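Local coordinates for endo-beta-mannanase (Opitutaceae bacterium TAV5, PDB 7BOB), which hydrolyses beta-1,4-mannosidic linkages as a trimeric glycoside hydrolase family 5 exo-mannosidase, probably releasing mannose units from the ends of manno-oligosaccharide chains, at residues T452-I457 with N479-M484; A474-V478 with F515-M519; T384-P390 with R444-V450; S538-L542 with S553-D557; L436-V442 with W463-G468. One frame throughout, in Å; residues are numbered along the deposited sequence.

Contact 1: T452-I457 with N479-M484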
# COMPACT_ATOMS: atom_id res chain seq x y z
N THR A 452 12.27 -1.62 22.55
CA THR A 452 12.17 -1.86 23.99
C THR A 452 11.93 -0.55 24.71
O THR A 452 12.67 0.42 24.49
CB THR A 452 13.46 -2.48 24.53
OG1 THR A 452 14.54 -1.60 24.24
CG2 THR A 452 13.74 -3.86 23.91
N GLY A 453 10.91 -0.51 25.56
CA GLY A 453 10.61 0.70 26.29
C GLY A 453 11.46 0.86 27.54
O GLY A 453 12.32 0.04 27.86
N LEU A 454 11.19 1.95 28.25
CA LEU A 454 11.97 2.28 29.44
C LEU A 454 11.89 1.18 30.50
O LEU A 454 12.90 0.81 31.11
CB LEU A 454 11.49 3.61 30.01
CG LEU A 454 12.13 3.94 31.35
CD1 LEU A 454 13.62 4.09 31.15
CD2 LEU A 454 11.51 5.20 31.93
N ASP A 455 10.68 0.65 30.75
CA ASP A 455 10.54 -0.38 31.78
C ASP A 455 11.32 -1.63 31.39
O ASP A 455 12.02 -2.22 32.22
CB ASP A 455 9.06 -0.71 32.01
CG ASP A 455 8.26 -0.85 30.71
OD1 ASP A 455 8.87 -0.75 29.62
OD2 ASP A 455 7.01 -1.05 30.77
N GLU A 456 11.25 -2.01 30.12
CA GLU A 456 12.01 -3.16 29.66
C GLU A 456 13.50 -2.95 29.86
O GLU A 456 14.21 -3.88 30.27
CB GLU A 456 11.70 -3.45 28.20
CG GLU A 456 10.22 -3.66 27.95
CD GLU A 456 9.92 -3.90 26.50
OE1 GLU A 456 10.21 -5.02 26.02
OE2 GLU A 456 9.41 -2.95 25.84
N ILE A 457 13.99 -1.74 29.59
CA ILE A 457 15.42 -1.46 29.75
C ILE A 457 15.83 -1.60 31.21
O ILE A 457 16.81 -2.28 31.54
CB ILE A 457 15.79 -0.08 29.18
CG1 ILE A 457 15.62 -0.08 27.67
CG2 ILE A 457 17.23 0.28 29.53
CD1 ILE A 457 15.23 1.27 27.09
N ASN A 479 14.52 4.86 21.90
CA ASN A 479 14.51 4.69 23.35
C ASN A 479 15.90 4.81 23.95
O ASN A 479 16.15 4.28 25.04
CB ASN A 479 13.88 3.35 23.71
CG ASN A 479 12.37 3.37 23.52
OD1 ASN A 479 11.65 4.02 24.28
ND2 ASN A 479 11.89 2.70 22.47
N TRP A 480 16.80 5.51 23.28
CA TRP A 480 18.18 5.63 23.73
C TRP A 480 18.31 6.95 24.47
O TRP A 480 18.57 8.00 23.88
CB TRP A 480 19.15 5.52 22.56
CG TRP A 480 20.56 5.26 22.95
CD1 TRP A 480 21.22 5.78 24.03
CD2 TRP A 480 21.51 4.43 22.26
NE1 TRP A 480 22.52 5.31 24.06
CE2 TRP A 480 22.72 4.49 22.98
CE3 TRP A 480 21.44 3.64 21.10
CZ2 TRP A 480 23.86 3.78 22.59
CZ3 TRP A 480 22.58 2.96 20.70
CH2 TRP A 480 23.77 3.03 21.45
N ALA A 481 18.10 6.91 25.79
CA ALA A 481 18.38 8.06 26.64
C ALA A 481 19.28 7.61 27.79
O ALA A 481 20.14 6.75 27.58
CB ALA A 481 17.08 8.68 27.16
N GLN A 482 19.11 8.17 28.99
CA GLN A 482 20.04 7.84 30.07
C GLN A 482 20.03 6.35 30.36
O GLN A 482 21.09 5.72 30.42
CB GLN A 482 19.72 8.64 31.34
CG GLN A 482 19.91 10.16 31.21
CD GLN A 482 18.61 10.86 30.82
OE1 GLN A 482 17.68 10.25 30.27
NE2 GLN A 482 18.53 12.16 31.13
N ALA A 483 18.83 5.76 30.51
CA ALA A 483 18.74 4.36 30.92
C ALA A 483 19.47 3.45 29.94
O ALA A 483 20.32 2.64 30.34
CB ALA A 483 17.28 3.92 31.08
N MET A 484 19.18 3.58 28.65
CA MET A 484 19.86 2.73 27.67
C MET A 484 21.36 3.01 27.65
O MET A 484 22.16 2.07 27.53
CB MET A 484 19.25 2.92 26.29
CG MET A 484 19.79 1.93 25.26
SD MET A 484 19.08 2.14 23.61
CE MET A 484 17.39 1.57 23.89
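I457 and L454, on the first turn of the helix that begins after G453, press against A483 and M484 at the start of helix 482-488. The apolar contacts come in two branches. CG2 of I457 lies 4.0 Å from CB of A483, while its CD1 reaches the terminal CE of M484 at 3.9 Å, the two side chains crossing at a slant. L454 adds its CD1, 3.7 Å from the same CB of A483; with CG swung anti to the backbone N (chi1 173°), the leucine reaches the methyl although its CB does not aim at it. Polar groups meet less favourably. ND2 of N479 lies 3.1 Å from O of T452, but at an angle too poor for a hydrogen bond; it bonds D476 OD2 instead, while OD1 accepts from the backbone N of N333 of the second subunit. Inside 452-457, the G453 N-H points at E456 OE2 at 2.9 Å and 174°, entering from above the carboxylate plane, and so fastens the residue at the N-cap. Both helices start beside strand 469-473, whose W472 touches T452 and M484; L487 of helix 482-488 also packs on I457, and the second subunit borders both segments, at N479 and at D455.

Contact 2: A474-V478 with F515-M519; sequences APDPV and FLRGM
R517 grips the carboxylate of D476 side-on with two nitrogens, one to each oxygen. NE donates to OD1 of D476 at 2.8 Å and 169°, and NH2 of R517 donates to OD2 of D476 at 3.1 Å and 173°. Both oxygens lie in the guanidinium plane and are met on their syn sides, though tilted out of the carboxylate plane, with the two flat groups turned 26° against each other. The aspartate carries further load: OD1 accepts from the backbone N of V478 at 3.0 Å, on the opposite face of the carboxylate from NE, which closes an Asx turn, and OD2 also takes a bond from N479 ND2. This turn lies in the loop that follows strand 469-473, and the salt bridge ties it to the loop between strands 508-512 and 520-525. Were D476 an alanine, the guanidinium would probably lose its carboxylate mate, and the V478 N-H and N479 ND2 their acceptor. CG2 of V478 sits over one face of the guanidinium, 3.3 Å from NE of R517, and the side chains cross at about a right angle; F451 makes a cation-pi contact with the same arginine. Beyond the charges, L516 turns CD2 against the backbone, 3.2 Å from O of A474, and its CB meets CB of A474 at 3.9 Å. N246 of the second subunit also donates through ND2 to R517 O.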
# COMPACT_ATOMS: atom_id res chain seq x y z
N ALA A 474 21.21 -4.14 17.71
CA ALA A 474 20.66 -2.87 17.28
C ALA A 474 19.78 -2.23 18.35
O ALA A 474 18.56 -2.19 18.20
CB ALA A 474 19.85 -3.05 15.99
N PRO A 475 20.36 -1.74 19.45
CA PRO A 475 19.54 -1.00 20.42
C PRO A 475 18.85 0.18 19.75
O PRO A 475 19.31 0.71 18.74
CB PRO A 475 20.55 -0.53 21.47
CG PRO A 475 21.91 -0.96 20.97
CD PRO A 475 21.70 -2.03 19.96
N ASP A 476 17.70 0.55 20.30
CA ASP A 476 16.76 1.39 19.58
C ASP A 476 17.02 2.86 19.88
O ASP A 476 16.86 3.28 21.04
CB ASP A 476 15.33 1.01 19.96
CG ASP A 476 14.28 1.93 19.36
OD1 ASP A 476 14.59 2.67 18.39
OD2 ASP A 476 13.13 1.88 19.85
N PRO A 477 17.38 3.67 18.89
CA PRO A 477 17.64 5.10 19.17
C PRO A 477 16.43 5.83 19.71
O PRO A 477 16.58 6.78 20.49
CB PRO A 477 18.09 5.65 17.81
CG PRO A 477 18.41 4.44 16.97
CD PRO A 477 17.52 3.34 17.46
N VAL A 478 15.22 5.41 19.32
CA VAL A 478 14.01 6.06 19.83
C VAL A 478 13.91 5.90 21.34
O VAL A 478 13.34 6.76 22.02
CB VAL A 478 12.77 5.53 19.08
CG1 VAL A 478 11.47 5.90 19.81
CG2 VAL A 478 12.74 6.12 17.67
N PHE A 515 20.00 -0.98 9.27
CA PHE A 515 20.18 -0.35 10.57
C PHE A 515 18.80 -0.04 11.11
O PHE A 515 17.87 0.21 10.34
CB PHE A 515 21.07 0.92 10.45
CG PHE A 515 22.43 0.62 9.88
CD1 PHE A 515 22.65 0.67 8.51
CD2 PHE A 515 23.47 0.21 10.70
CE1 PHE A 515 23.89 0.34 7.97
CE2 PHE A 515 24.71 -0.11 10.17
CZ PHE A 515 24.91 -0.04 8.80
N LEU A 516 18.67 -0.10 12.42
CA LEU A 516 17.34 -0.09 13.00
C LEU A 516 16.66 1.24 12.73
O LEU A 516 17.25 2.31 12.95
CB LEU A 516 17.39 -0.38 14.50
CG LEU A 516 16.09 -0.93 15.11
CD1 LEU A 516 15.84 -2.39 14.67
CD2 LEU A 516 16.12 -0.84 16.64
N ARG A 517 15.42 1.17 12.24
CA ARG A 517 14.65 2.31 11.79
C ARG A 517 15.35 3.08 10.68
O ARG A 517 15.05 4.24 10.46
CB ARG A 517 14.31 3.26 12.95
CG ARG A 517 13.61 2.60 14.13
CD ARG A 517 13.23 3.66 15.14
NE ARG A 517 12.69 3.11 16.38
CZ ARG A 517 11.38 2.95 16.60
NH1 ARG A 517 10.49 3.28 15.66
NH2 ARG A 517 10.95 2.46 17.77
N GLY A 518 16.30 2.44 9.98
CA GLY A 518 16.96 3.11 8.89
C GLY A 518 17.97 4.15 9.31
O GLY A 518 18.46 4.89 8.45
N MET A 519 18.30 4.24 10.60
CA MET A 519 19.21 5.27 11.09
C MET A 519 20.43 4.62 11.75
O MET A 519 20.34 3.54 12.36
CB MET A 519 18.52 6.19 12.09
CG MET A 519 17.45 7.04 11.44
SD MET A 519 16.79 8.29 12.54
CE MET A 519 15.81 7.28 13.68

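Contact 3: T384-P390 with R444-V450; sequences TVHLYWP and RIIITGV
H386 and L387 pair with I445 and I446 as neighbouring parallel strands of the mixed sheet in the C-terminal part of the chain. I446 carries the pairing, its N donating to O of H386 at 2.9 Å and its O accepting from N of Y388 at 3.0 Å, while H386 N bonds R444 O. On the face bearing L387, the side chains of L387 and I446 lie alongside each other, and V385 CG2 meets I446 CD1 at 3.7 Å. On the face bearing H386, I445 CG2 lies 4.1 Å from Y388 CB, while the side chains of Y388 and I447 run side by side. The tyrosine is anchored at its far end by E456, which bonds OH. At the strand entrance, R444 holds the oxygen of T384 with NE and NH2 together, the oxygen lying in the guanidinium plane; a bend at chi3 (-78°) turns the group back to it. E425 adds a salt bridge to NH2. A leucine at R444 would probably leave T384 O without these two donors and E425 without its charge mate. Where the strands part, a water spans the gap, donating to Y388 O at 2.8 Å and accepting from T448 N at 2.7 Å.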
# COMPACT_ATOMS: atom_id res chain seq x y z
N THR A 384 20.14 -23.17 26.11
CA THR A 384 21.41 -22.49 26.33
C THR A 384 21.39 -21.02 25.92
O THR A 384 22.44 -20.35 26.01
CB THR A 384 22.52 -23.24 25.58
OG1 THR A 384 22.24 -23.20 24.17
CG2 THR A 384 22.54 -24.72 26.00
N VAL A 385 20.25 -20.49 25.47
CA VAL A 385 20.08 -19.09 25.05
C VAL A 385 18.60 -18.82 24.78
O VAL A 385 17.86 -19.70 24.32
CB VAL A 385 20.94 -18.79 23.81
CG1 VAL A 385 20.29 -19.31 22.51
CG2 VAL A 385 21.23 -17.32 23.73
N HIS A 386 18.15 -17.59 25.08
CA HIS A 386 16.74 -17.22 24.97
C HIS A 386 16.58 -15.98 24.08
O HIS A 386 17.26 -14.97 24.28
CB HIS A 386 16.13 -16.94 26.35
CG HIS A 386 15.89 -18.18 27.17
ND1 HIS A 386 16.92 -18.90 27.74
CD2 HIS A 386 14.75 -18.82 27.51
CE1 HIS A 386 16.41 -19.93 28.40
NE2 HIS A 386 15.10 -19.90 28.27
N LEU A 387 15.67 -16.06 23.11
CA LEU A 387 15.32 -14.91 22.29
C LEU A 387 14.30 -14.04 23.02
O LEU A 387 13.38 -14.56 23.66
CB LEU A 387 14.76 -15.37 20.95
CG LEU A 387 15.68 -16.24 20.10
CD1 LEU A 387 14.88 -16.86 18.95
CD2 LEU A 387 16.84 -15.41 19.57
N TYR A 388 14.47 -12.72 22.94
CA TYR A 388 13.65 -11.78 23.70
C TYR A 388 12.34 -11.50 22.95
O TYR A 388 12.37 -10.99 21.82
CB TYR A 388 14.43 -10.49 23.95
CG TYR A 388 13.72 -9.49 24.83
CD1 TYR A 388 13.07 -8.38 24.27
CD2 TYR A 388 13.69 -9.63 26.21
CE1 TYR A 388 12.42 -7.45 25.06
CE2 TYR A 388 13.06 -8.69 27.01
CZ TYR A 388 12.42 -7.61 26.43
OH TYR A 388 11.77 -6.68 27.20
N TRP A 389 11.20 -11.86 23.57
CA TRP A 389 9.87 -11.50 23.08
C TRP A 389 9.47 -10.17 23.70
O TRP A 389 9.39 -10.08 24.93
CB TRP A 389 8.86 -12.60 23.44
CG TRP A 389 7.42 -12.40 22.97
CD1 TRP A 389 6.49 -11.56 23.51
CD2 TRP A 389 6.76 -13.08 21.88
NE1 TRP A 389 5.31 -11.68 22.85
CE2 TRP A 389 5.44 -12.60 21.85
CE3 TRP A 389 7.16 -14.04 20.95
CZ2 TRP A 389 4.50 -13.03 20.90
CZ3 TRP A 389 6.21 -14.48 20.01
CH2 TRP A 389 4.91 -13.97 19.99
N PRO A 390 9.29 -9.11 22.92
CA PRO A 390 9.14 -7.77 23.52
C PRO A 390 7.83 -7.62 24.30
O PRO A 390 6.83 -8.30 24.01
CB PRO A 390 9.17 -6.82 22.31
CG PRO A 390 8.77 -7.67 21.14
CD PRO A 390 9.29 -9.07 21.45
N ARG A 444 21.32 -16.37 29.22
CA ARG A 444 21.73 -15.62 28.04
C ARG A 444 20.50 -15.21 27.25
O ARG A 444 19.61 -16.03 26.98
CB ARG A 444 22.68 -16.46 27.18
CG ARG A 444 23.71 -17.21 28.03
CD ARG A 444 24.96 -17.54 27.26
NE ARG A 444 24.76 -18.69 26.39
CZ ARG A 444 25.61 -19.03 25.42
NH1 ARG A 444 26.71 -18.31 25.22
NH2 ARG A 444 25.37 -20.09 24.66
N ILE A 445 20.45 -13.92 26.89
CA ILE A 445 19.30 -13.31 26.23
C ILE A 445 19.80 -12.58 24.99
O ILE A 445 20.74 -11.78 25.07
CB ILE A 445 18.54 -12.33 27.14
CG1 ILE A 445 17.74 -13.10 28.21
CG2 ILE A 445 17.61 -11.47 26.31
CD1 ILE A 445 17.03 -12.21 29.21
N ILE A 446 19.18 -12.87 23.85
CA ILE A 446 19.49 -12.20 22.59
C ILE A 446 18.30 -11.35 22.20
O ILE A 446 17.17 -11.85 22.13
CB ILE A 446 19.83 -13.20 21.48
CG1 ILE A 446 21.03 -14.05 21.87
CG2 ILE A 446 20.16 -12.45 20.19
CD1 ILE A 446 21.39 -15.05 20.81
N ILE A 447 18.54 -10.06 21.98
CA ILE A 447 17.52 -9.15 21.49
C ILE A 447 17.77 -8.95 20.00
O ILE A 447 18.83 -8.45 19.60
CB ILE A 447 17.54 -7.83 22.26
CG1 ILE A 447 17.32 -8.07 23.76
CG2 ILE A 447 16.52 -6.87 21.68
CD1 ILE A 447 17.33 -6.79 24.61
N THR A 448 16.80 -9.35 19.18
CA THR A 448 16.97 -9.37 17.73
C THR A 448 16.43 -8.09 17.08
O THR A 448 15.50 -8.14 16.27
CB THR A 448 16.29 -10.60 17.14
OG1 THR A 448 14.88 -10.56 17.45
CG2 THR A 448 16.92 -11.87 17.70
N GLY A 449 17.03 -6.95 17.41
CA GLY A 449 16.57 -5.69 16.85
C GLY A 449 15.09 -5.45 17.01
O GLY A 449 14.39 -5.20 16.02
N VAL A 450 14.57 -5.59 18.22
CA VAL A 450 13.19 -5.21 18.50
C VAL A 450 13.22 -4.01 19.42
O VAL A 450 14.23 -3.72 20.08
CB VAL A 450 12.37 -6.36 19.10
CG1 VAL A 450 12.18 -7.46 18.06
CG2 VAL A 450 13.03 -6.91 20.36
O HOH W 1 14.52 -10.60 20.06

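Contact 4: S538-L542 with S553-D557; sequences SPLVL and SVLAD
V541 and V554 stand side by side and point the same way from their strands, CG2 to CG2 4.1 Å, as a non-hydrogen-bonded antiparallel pair. In each valine CG1 is anti to the backbone N (chi1 -178° in V541), which brings the two CG2 methyls together. The next pair, L542 with S553, is hydrogen-bonded: L542 N donates to S553 O at 2.8 Å, lying in the carbonyl plane, whereas S553 N approaches L542 O from above the plane of the L542 carbonyl at 2.9 Å. These two pairs belong to the beta hairpin of strands 539-546 and 549-554, within the mixed sheet that also contains strand 529-533. There L540 and V541 both face M532 in a classic beta bulge. The backbone of L540 still bonds across the hairpin, its O taking the N-H of L555 almost straight, 2.9 Å and 177°. From the bulge, the L540 side chain folds back toward 553-557, and CD1 touches CB of L555 and CB of A556, each at 4.3 Å. L555, the centre of an inverse gamma turn, points its own side chain toward the first strand. Its CB and CG lie against L540 O, and CD1 reaches P539 O at 3.7 Å. W480 and I523 pack on this leucine from outside the hairpin. Past the turn, D557 caps the following helix through OD1 to A560 N, and its OD2 forms a salt bridge with R412.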
# COMPACT_ATOMS: atom_id res chain seq x y z
N SER A 538 35.28 3.21 13.03
CA SER A 538 34.32 3.64 14.04
C SER A 538 33.71 2.44 14.80
O SER A 538 33.66 1.32 14.28
CB SER A 538 33.21 4.47 13.40
OG SER A 538 32.37 3.67 12.59
N PRO A 539 33.24 2.67 16.03
CA PRO A 539 32.73 1.56 16.85
C PRO A 539 31.50 0.92 16.22
O PRO A 539 30.58 1.61 15.77
CB PRO A 539 32.40 2.24 18.18
CG PRO A 539 33.17 3.55 18.16
CD PRO A 539 33.16 3.96 16.74
N LEU A 540 31.49 -0.42 16.21
CA LEU A 540 30.39 -1.22 15.68
C LEU A 540 29.86 -2.26 16.67
O LEU A 540 28.65 -2.47 16.72
CB LEU A 540 30.83 -1.91 14.38
CG LEU A 540 29.72 -2.73 13.72
CD1 LEU A 540 28.50 -1.84 13.44
CD2 LEU A 540 30.20 -3.42 12.45
N VAL A 541 30.73 -2.90 17.46
CA VAL A 541 30.30 -3.79 18.54
C VAL A 541 30.92 -3.30 19.85
O VAL A 541 32.14 -3.17 19.96
CB VAL A 541 30.69 -5.26 18.29
CG1 VAL A 541 30.18 -6.12 19.43
CG2 VAL A 541 30.13 -5.77 16.96
N LEU A 542 30.07 -3.03 20.84
CA LEU A 542 30.50 -2.66 22.18
C LEU A 542 30.33 -3.82 23.15
O LEU A 542 29.51 -4.73 22.93
CB LEU A 542 29.71 -1.46 22.69
CG LEU A 542 29.51 -0.27 21.77
CD1 LEU A 542 28.72 0.82 22.50
CD2 LEU A 542 30.86 0.27 21.28
N SER A 553 26.61 -5.12 22.70
CA SER A 553 25.71 -4.38 21.82
C SER A 553 26.29 -4.27 20.42
O SER A 553 27.45 -3.90 20.24
CB SER A 553 25.42 -2.98 22.38
OG SER A 553 25.10 -2.98 23.76
N VAL A 554 25.47 -4.58 19.41
CA VAL A 554 25.85 -4.44 18.00
C VAL A 554 25.07 -3.28 17.40
O VAL A 554 23.83 -3.29 17.41
CB VAL A 554 25.59 -5.73 17.21
CG1 VAL A 554 25.94 -5.55 15.73
CG2 VAL A 554 26.33 -6.92 17.82
N LEU A 555 25.78 -2.31 16.84
CA LEU A 555 25.15 -1.11 16.28
C LEU A 555 24.75 -1.33 14.83
O LEU A 555 25.07 -0.53 13.95
CB LEU A 555 26.08 0.09 16.43
CG LEU A 555 26.58 0.30 17.86
CD1 LEU A 555 27.55 1.48 17.97
CD2 LEU A 555 25.40 0.48 18.81
N ALA A 556 24.07 -2.43 14.55
CA ALA A 556 23.53 -2.69 13.22
C ALA A 556 22.36 -3.64 13.38
O ALA A 556 22.25 -4.37 14.38
CB ALA A 556 24.57 -3.27 12.27
N ASP A 557 21.46 -3.62 12.39
CA ASP A 557 20.32 -4.54 12.39
C ASP A 557 20.78 -5.85 11.77
O ASP A 557 20.60 -6.10 10.57
CB ASP A 557 19.14 -3.93 11.66
CG ASP A 557 17.86 -4.69 11.90
OD1 ASP A 557 17.93 -5.89 12.30
OD2 ASP A 557 16.78 -4.10 11.67

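Contact 5: L436-V442 with W463-G468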
# COMPACT_ATOMS: atom_id res chain seq x y z
N LEU A 436 11.85 -10.69 34.58
CA LEU A 436 12.76 -11.60 33.90
C LEU A 436 13.21 -12.71 34.84
O LEU A 436 13.50 -12.46 36.02
CB LEU A 436 13.97 -10.84 33.35
CG LEU A 436 13.73 -9.98 32.10
CD1 LEU A 436 15.02 -9.27 31.68
CD2 LEU A 436 13.18 -10.80 30.95
N PRO A 437 13.27 -13.95 34.36
CA PRO A 437 13.81 -15.04 35.18
C PRO A 437 15.21 -14.71 35.66
O PRO A 437 16.01 -14.12 34.94
CB PRO A 437 13.81 -16.23 34.22
CG PRO A 437 12.78 -15.90 33.19
CD PRO A 437 12.83 -14.41 33.03
N SER A 438 15.50 -15.10 36.90
CA SER A 438 16.83 -14.85 37.44
C SER A 438 17.87 -15.54 36.55
O SER A 438 17.57 -16.53 35.88
CB SER A 438 16.92 -15.34 38.88
OG SER A 438 18.22 -15.13 39.39
N PRO A 439 19.09 -15.00 36.49
CA PRO A 439 20.08 -15.53 35.54
C PRO A 439 20.49 -16.98 35.76
O PRO A 439 21.19 -17.54 34.90
CB PRO A 439 21.29 -14.59 35.72
CG PRO A 439 20.72 -13.33 36.27
CD PRO A 439 19.53 -13.74 37.12
N SER A 440 20.08 -17.62 36.86
CA SER A 440 20.35 -19.05 37.01
C SER A 440 19.42 -19.89 36.13
O SER A 440 19.80 -20.98 35.69
CB SER A 440 20.24 -19.47 38.48
OG SER A 440 19.18 -18.82 39.16
N GLU A 441 18.21 -19.39 35.85
CA GLU A 441 17.28 -20.04 34.92
C GLU A 441 17.53 -19.62 33.47
O GLU A 441 17.80 -20.45 32.60
CB GLU A 441 15.83 -19.73 35.32
CG GLU A 441 15.58 -19.65 36.81
CD GLU A 441 15.78 -20.99 37.51
OE1 GLU A 441 15.30 -22.02 36.97
OE2 GLU A 441 16.43 -21.02 38.58
N VAL A 442 17.42 -18.32 33.19
CA VAL A 442 17.67 -17.78 31.86
C VAL A 442 18.98 -17.00 31.94
O VAL A 442 19.05 -15.89 32.49
CB VAL A 442 16.49 -16.91 31.38
CG1 VAL A 442 16.86 -16.13 30.13
CG2 VAL A 442 15.25 -17.79 31.09
N TRP A 463 18.42 -7.50 35.55
CA TRP A 463 18.78 -8.86 35.15
C TRP A 463 20.27 -8.97 34.82
O TRP A 463 20.94 -9.92 35.25
CB TRP A 463 17.93 -9.29 33.95
CG TRP A 463 18.27 -10.67 33.45
CD1 TRP A 463 17.87 -11.84 33.99
CD2 TRP A 463 19.08 -11.01 32.31
NE1 TRP A 463 18.38 -12.90 33.27
CE2 TRP A 463 19.12 -12.42 32.23
CE3 TRP A 463 19.77 -10.25 31.35
CZ2 TRP A 463 19.83 -13.10 31.24
CZ3 TRP A 463 20.47 -10.93 30.35
CH2 TRP A 463 20.50 -12.34 30.31
N VAL A 464 20.81 -8.03 34.04
CA VAL A 464 22.23 -8.08 33.70
C VAL A 464 23.08 -7.91 34.95
O VAL A 464 24.15 -8.53 35.08
CB VAL A 464 22.59 -7.03 32.63
CG1 VAL A 464 24.10 -6.95 32.44
CG2 VAL A 464 21.89 -7.32 31.28
N GLU A 465 22.62 -7.09 35.89
CA GLU A 465 23.38 -6.83 37.10
C GLU A 465 23.58 -8.09 37.93
O GLU A 465 24.63 -8.26 38.56
CB GLU A 465 22.70 -5.75 37.94
CG GLU A 465 23.50 -4.48 38.02
CD GLU A 465 22.89 -3.48 38.98
OE1 GLU A 465 23.55 -2.44 39.23
OE2 GLU A 465 21.75 -3.74 39.48
N GLN A 466 22.59 -8.98 37.96
CA GLN A 466 22.70 -10.25 38.66
C GLN A 466 23.39 -11.32 37.84
O GLN A 466 23.42 -12.48 38.27
CB GLN A 466 21.32 -10.77 39.09
CG GLN A 466 20.36 -9.73 39.65
CD GLN A 466 18.92 -10.25 39.69
OE1 GLN A 466 18.68 -11.46 39.76
NE2 GLN A 466 17.94 -9.33 39.63
N GLY A 467 23.93 -11.00 36.67
CA GLY A 467 24.78 -11.95 35.96
C GLY A 467 24.32 -12.32 34.56
O GLY A 467 25.00 -13.10 33.90
N GLY A 468 23.20 -11.78 34.08
CA GLY A 468 22.78 -12.11 32.73
C GLY A 468 23.79 -11.66 31.69
O GLY A 468 24.39 -10.59 31.80
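W463 lays its indole against L436, P437, P439 and V442 of the loop 436-442. Polar contact comes at the indole edge: NE1 of W463 makes a weak hydrogen bond to O of V442, 3.2 Å and 133°, with that oxygen in the ring plane. Also at the ring edge is O of P437, 3.1 Å from CD1 of W463. The indole is carried out to the loop by CG lying opposite the backbone N (chi1 178°). Apolar contact comes from L436, whose CD1 approaches CB of W463 at 3.7 Å with the two side chains at about a right angle, and from P439, whose CG makes an off-centre CH-pi contact, 4.2 Å from the centroid of the five-membered ring. P439 is wedged against the end of helix 454-465, which closes in a Schellman motif: G467, with positive phi, is the C-prime residue, G468 N bonds W463 O and G467 N bonds V464 O. CG of P439 also reaches Q466 O at 3.5 Å, while Q466 crosses the proline ring at about a right angle. On one face of the indole sits CA of G468, where a CB would run into CE3 of W463. L470 of strand 469-473 also packs on W463.

Contacts 3 and 4 are buried in one mixed sheet, parallel pairing in contact 3 and a bulged antiparallel hairpin in contact 4, and both rest on backbone hydrogen bonds. Contact 1 is also buried but joins two helix starts by apolar packing; contact 2 ties two loops through a salt bridge and contact 5 ties a loop to a helix end through one indole, and both are only partly buried. Helix 454-465 serves contact 1 at its beginning and contact 5 at its end, and it follows strand 444-448 of contact 3. A474 N bonds V554 O, linking contacts 2 and 4. Contacts 1 and 2 alone of the five touch the second subunit.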